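Local atomic coordinates of fructose-bisphosphate aldolase (Thermus caldophilus, PDB entry 2FJK), a protein that belongs to the class II fructose-bisphosphate aldolases, enzymes built on a TIM-barrel fold, and binds 1,3-dihydroxyacetonephosphate in its pocket. Residues V129-E141 / A150-M162. Numbering follows the deposited sequence.
Sequences VEAELGRLAGIEE and ALLTNPEEARIFM
Leu133 and Phe161 form the dense part of this contact, where strand 129-133 runs against helix 155-162. The two axes approach to 9.5 Å and run roughly antiparallel, at 148°. With CG trans to the backbone N (chi1 -174°), the Leu133 side chain reaches across so that its CD2 branch lands on the helix backbone. There CD2 lies 3.5 Å from Ala158 N and also touches CB of Glu157. The other branch, CD1, sits over one face of the Phe161 ring. Ala131 meets the same ring obliquely, with its CB 3.5 Å from Phe161 CE2. Helix 108-124 also packs on this ring, through Asn111, Val112 and Thr115.

Beside Leu133, Thr153 OG1 donates a very short hydrogen bond of 2.5 Å to Leu133 O. OG1 is also bonded to the backbone N of Ala173, so one hydroxyl ties Leu133 to the chain just after the neighbouring strand 171-172. The chains come close here, with 4.5 Å between CA of Gly134 and CA of Thr153. Gly134, with positive phi and no side chain, lets the two backbones come this near.

Beyond Gly134 the contact passes to the more open side, between loops. Leu151 is wedged there, with CD1 turned to Arg135 and CD2 to Ala137 and Ile139. Its CD2 is locally tight, 3.4 Å from Ala137 CB. Ile139 and Leu152 reach toward each other tip to tip, with 3.6 Å between Ile139 CG1 and Leu152 CD1. The Arg135 side chain bends away, and its residue is exposed.

Glu132 points away from the helix, and its side chain is about 8 Å from the bound 1,3-dihydroxyacetonephosphate. A strand backed by a helix later in the chain, here after a short helix and a loop, is consistent with the beta-alpha pattern of a TIM barrel.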
loop_
_atom_site.group_PDB
_atom_site.type_symbol
_atom_site.label_atom_id
_atom_site.label_comp_id
_atom_site.label_asym_id
_atom_site.label_seq_id
_atom_site.Cartn_x
_atom_site.Cartn_y
_atom_site.Cartn_z
ATOM N N VAL A 129 22.552 2.321 8.196
ATOM C CA VAL A 129 23.560 1.674 7.369
ATOM C C VAL A 129 24.483 0.734 8.116
ATOM O O VAL A 129 25.003 1.066 9.183
ATOM C CB VAL A 129 24.437 2.728 6.671
ATOM C CG1 VAL A 129 25.592 2.063 5.939
ATOM C CG2 VAL A 129 23.597 3.526 5.705
ATOM N N GLU A 130 24.671 -0.452 7.550
ATOM C CA GLU A 130 25.582 -1.424 8.126
ATOM C C GLU A 130 26.788 -1.437 7.192
ATOM O O GLU A 130 26.640 -1.295 5.977
ATOM C CB GLU A 130 24.968 -2.826 8.157
ATOM C CG GLU A 130 25.867 -3.832 8.864
ATOM C CD GLU A 130 25.347 -5.255 8.804
ATOM O OE1 GLU A 130 24.169 -5.482 9.146
ATOM O OE2 GLU A 130 26.128 -6.151 8.424
ATOM N N ALA A 131 27.976 -1.589 7.751
ATOM C CA ALA A 131 29.179 -1.633 6.934
ATOM C C ALA A 131 30.081 -2.725 7.473
ATOM O O ALA A 131 30.003 -3.074 8.651
ATOM C CB ALA A 131 29.889 -0.292 6.979
ATOM N N GLU A 132 30.930 -3.282 6.622
ATOM C CA GLU A 132 31.820 -4.322 7.098
ATOM C C GLU A 132 33.288 -4.041 6.832
ATOM O O GLU A 132 33.660 -3.486 5.798
ATOM C CB GLU A 132 31.418 -5.685 6.516
ATOM C CG GLU A 132 31.394 -5.780 5.008
ATOM C CD GLU A 132 30.687 -7.047 4.525
ATOM O OE1 GLU A 132 31.071 -8.164 4.954
ATOM O OE2 GLU A 132 29.740 -6.921 3.716
ATOM N N LEU A 133 34.110 -4.418 7.804
ATOM C CA LEU A 133 35.553 -4.255 7.734
ATOM C C LEU A 133 36.149 -5.641 7.960
ATOM O O LEU A 133 35.828 -6.309 8.946
ATOM C CB LEU A 133 36.025 -3.301 8.828
ATOM C CG LEU A 133 37.496 -2.901 8.824
ATOM C CD1 LEU A 133 37.879 -2.254 7.476
ATOM C CD2 LEU A 133 37.730 -1.938 9.978
ATOM N N GLY A 134 37.009 -6.071 7.044
ATOM C CA GLY A 134 37.608 -7.388 7.160
ATOM C C GLY A 134 36.831 -8.357 6.290
ATOM O O GLY A 134 35.624 -8.206 6.122
ATOM N N ARG A 135 37.511 -9.349 5.733
ATOM C CA ARG A 135 36.858 -10.320 4.869
ATOM C C ARG A 135 36.311 -11.492 5.665
ATOM O O ARG A 135 36.990 -12.026 6.539
ATOM C CB ARG A 135 37.846 -10.829 3.826
ATOM C CG ARG A 135 37.232 -11.710 2.761
ATOM C CD ARG A 135 37.396 -11.072 1.399
ATOM N NE ARG A 135 38.776 -10.644 1.183
ATOM C CZ ARG A 135 39.230 -10.118 0.050
ATOM N NH1 ARG A 135 38.413 -9.951 -0.983
ATOM N NH2 ARG A 135 40.502 -9.758 -0.051
ATOM N N LEU A 136 35.082 -11.892 5.356
ATOM C CA LEU A 136 34.448 -13.008 6.049
ATOM C C LEU A 136 35.006 -14.329 5.557
ATOM O O LEU A 136 34.381 -15.024 4.759
ATOM C CB LEU A 136 32.931 -12.995 5.844
ATOM C CG LEU A 136 32.088 -12.039 6.688
ATOM C CD1 LEU A 136 30.631 -12.172 6.276
ATOM C CD2 LEU A 136 32.253 -12.362 8.158
ATOM N N ALA A 137 36.195 -14.663 6.035
ATOM C CA ALA A 137 36.842 -15.904 5.659
ATOM C C ALA A 137 37.223 -16.637 6.933
ATOM O O ALA A 137 37.572 -16.012 7.939
ATOM C CB ALA A 137 38.086 -15.614 4.826
ATOM N N GLY A 138 37.137 -17.961 6.897
ATOM C CA GLY A 138 37.496 -18.736 8.067
ATOM C C GLY A 138 39.004 -18.763 8.236
ATOM O O GLY A 138 39.745 -18.441 7.305
ATOM N N ILE A 139 39.457 -19.134 9.428
ATOM C CA ILE A 139 40.880 -19.225 9.731
ATOM C C ILE A 139 41.129 -20.271 10.805
ATOM O O ILE A 139 40.329 -20.433 11.724
ATOM C CB ILE A 139 41.467 -17.873 10.223
ATOM C CG1 ILE A 139 40.433 -17.114 11.055
ATOM C CG2 ILE A 139 41.942 -17.056 9.045
ATOM C CD1 ILE A 139 40.100 -17.758 12.380
ATOM N N GLU A 140 42.239 -20.986 10.681
ATOM C CA GLU A 140 42.576 -22.001 11.662
ATOM C C GLU A 140 43.326 -21.334 12.805
ATOM O O GLU A 140 43.534 -20.122 12.797
ATOM C CB GLU A 140 43.439 -23.089 11.027
ATOM C CG GLU A 140 42.877 -23.629 9.726
ATOM C CD GLU A 140 43.378 -25.023 9.412
ATOM O OE1 GLU A 140 43.009 -25.961 10.150
ATOM O OE2 GLU A 140 44.137 -25.182 8.434
ATOM N N GLU A 141 43.731 -22.127 13.788
ATOM C CA GLU A 141 44.455 -21.599 14.935
ATOM C C GLU A 141 45.954 -21.779 14.754
ATOM O O GLU A 141 46.691 -21.929 15.724
ATOM C CB GLU A 141 43.993 -22.316 16.197
ATOM C CG GLU A 141 42.494 -22.312 16.354
ATOM C CD GLU A 141 42.029 -23.239 17.448
ATOM O OE1 GLU A 141 42.422 -23.025 18.614
ATOM O OE2 GLU A 141 41.271 -24.184 17.137
ATOM N N ALA A 150 46.182 -9.409 7.918
ATOM C CA ALA A 150 45.858 -10.055 6.651
ATOM C C ALA A 150 44.349 -10.165 6.512
ATOM O O ALA A 150 43.739 -9.490 5.684
ATOM C CB ALA A 150 46.493 -11.439 6.585
ATOM N N LEU A 151 43.755 -11.016 7.338
ATOM C CA LEU A 151 42.317 -11.230 7.329
ATOM C C LEU A 151 41.778 -10.856 8.702
ATOM O O LEU A 151 42.549 -10.604 9.626
ATOM C CB LEU A 151 42.011 -12.702 7.050
ATOM C CG LEU A 151 40.538 -13.112 7.051
ATOM C CD1 LEU A 151 39.871 -12.567 5.798
ATOM C CD2 LEU A 151 40.413 -14.629 7.109
ATOM N N LEU A 152 40.457 -10.824 8.828
ATOM C CA LEU A 152 39.800 -10.510 10.091
ATOM C C LEU A 152 39.935 -9.059 10.529
ATOM O O LEU A 152 40.992 -8.443 10.399
ATOM C CB LEU A 152 40.315 -11.434 11.196
ATOM C CG LEU A 152 40.295 -12.933 10.869
ATOM C CD1 LEU A 152 40.716 -13.715 12.103
ATOM C CD2 LEU A 152 38.908 -13.364 10.415
ATOM N N THR A 153 38.840 -8.533 11.066
ATOM C CA THR A 153 38.758 -7.157 11.533
ATOM C C THR A 153 39.782 -6.784 12.594
ATOM O O THR A 153 40.001 -7.524 13.554
ATOM C CB THR A 153 37.366 -6.863 12.120
ATOM O OG1 THR A 153 36.360 -7.257 11.180
ATOM C CG2 THR A 153 37.218 -5.377 12.425
ATOM N N ASN A 154 40.399 -5.623 12.411
ATOM C CA ASN A 154 41.378 -5.099 13.353
ATOM C C ASN A 154 40.634 -4.022 14.149
ATOM O O ASN A 154 40.169 -3.032 13.578
ATOM C CB ASN A 154 42.553 -4.480 12.594
ATOM C CG ASN A 154 43.512 -3.729 13.505
ATOM O OD1 ASN A 154 44.220 -4.323 14.320
ATOM N ND2 ASN A 154 43.537 -2.410 13.367
ATOM N N PRO A 155 40.506 -4.202 15.473
ATOM C CA PRO A 155 39.808 -3.237 16.328
ATOM C C PRO A 155 40.091 -1.756 16.069
ATOM O O PRO A 155 39.170 -0.998 15.761
ATOM C CB PRO A 155 40.180 -3.688 17.748
ATOM C CG PRO A 155 41.412 -4.529 17.561
ATOM C CD PRO A 155 41.126 -5.260 16.288
ATOM N N GLU A 156 41.348 -1.337 16.191
ATOM C CA GLU A 156 41.690 0.063 15.957
ATOM C C GLU A 156 41.105 0.545 14.642
ATOM O O GLU A 156 40.528 1.627 14.567
ATOM C CB GLU A 156 43.206 0.258 15.929
ATOM C CG GLU A 156 43.823 0.559 17.275
ATOM C CD GLU A 156 43.518 -0.502 18.302
ATOM O OE1 GLU A 156 43.489 -1.698 17.926
ATOM O OE2 GLU A 156 43.322 -0.144 19.485
ATOM N N GLU A 157 41.274 -0.262 13.602
ATOM C CA GLU A 157 40.748 0.084 12.287
ATOM C C GLU A 157 39.236 0.220 12.362
ATOM O O GLU A 157 38.649 1.088 11.721
ATOM C CB GLU A 157 41.094 -0.998 11.265
ATOM C CG GLU A 157 42.505 -0.944 10.731
ATOM C CD GLU A 157 42.737 -1.974 9.644
ATOM O OE1 GLU A 157 41.897 -2.053 8.721
ATOM O OE2 GLU A 157 43.759 -2.696 9.709
ATOM N N ALA A 158 38.617 -0.654 13.146
ATOM C CA ALA A 158 37.171 -0.653 13.305
ATOM C C ALA A 158 36.654 0.691 13.813
ATOM O O ALA A 158 35.759 1.284 13.206
ATOM C CB ALA A 158 36.750 -1.776 14.256
ATOM N N ARG A 159 37.210 1.171 14.922
ATOM C CA ARG A 159 36.780 2.449 15.484
ATOM C C ARG A 159 36.912 3.560 14.455
ATOM O O ARG A 159 35.991 4.355 14.255
ATOM C CB ARG A 159 37.619 2.814 16.708
ATOM C CG ARG A 159 37.265 4.176 17.297
ATOM C CD ARG A 159 38.340 4.679 18.242
ATOM N NE ARG A 159 38.584 3.760 19.349
ATOM C CZ ARG A 159 39.405 4.016 20.364
ATOM N NH1 ARG A 159 40.065 5.167 20.416
ATOM N NH2 ARG A 159 39.567 3.121 21.329
ATOM N N ILE A 160 38.073 3.609 13.812
ATOM C CA ILE A 160 38.355 4.623 12.806
ATOM C C ILE A 160 37.413 4.530 11.611
ATOM O O ILE A 160 36.931 5.547 11.116
ATOM C CB ILE A 160 39.808 4.516 12.306
ATOM C CG1 ILE A 160 40.774 4.726 13.477
ATOM C CG2 ILE A 160 40.058 5.562 11.231
ATOM C CD1 ILE A 160 42.226 4.503 13.131
ATOM N N PHE A 161 37.163 3.308 11.145
ATOM C CA PHE A 161 36.269 3.090 10.013
ATOM C C PHE A 161 34.890 3.628 10.384
ATOM O O PHE A 161 34.287 4.386 9.632
ATOM C CB PHE A 161 36.182 1.592 9.697
ATOM C CG PHE A 161 35.302 1.261 8.523
ATOM C CD1 PHE A 161 35.628 1.700 7.246
ATOM C CD2 PHE A 161 34.160 0.483 8.692
ATOM C CE1 PHE A 161 34.834 1.369 6.153
ATOM C CE2 PHE A 161 33.353 0.141 7.604
ATOM C CZ PHE A 161 33.692 0.586 6.332
HETATM N N MSE A 162 34.409 3.229 11.557
HETATM C CA MSE A 162 33.107 3.654 12.056
HETATM C C MSE A 162 32.996 5.167 12.272
HETATM O O MSE A 162 31.927 5.744 12.091
HETATM C CB MSE A 162 32.786 2.915 13.357
HETATM C CG MSE A 162 32.427 1.454 13.142
HETATM SE SE MSE A 162 30.889 1.274 11.973
HETATM C CE MSE A 162 29.512 1.216 13.337
#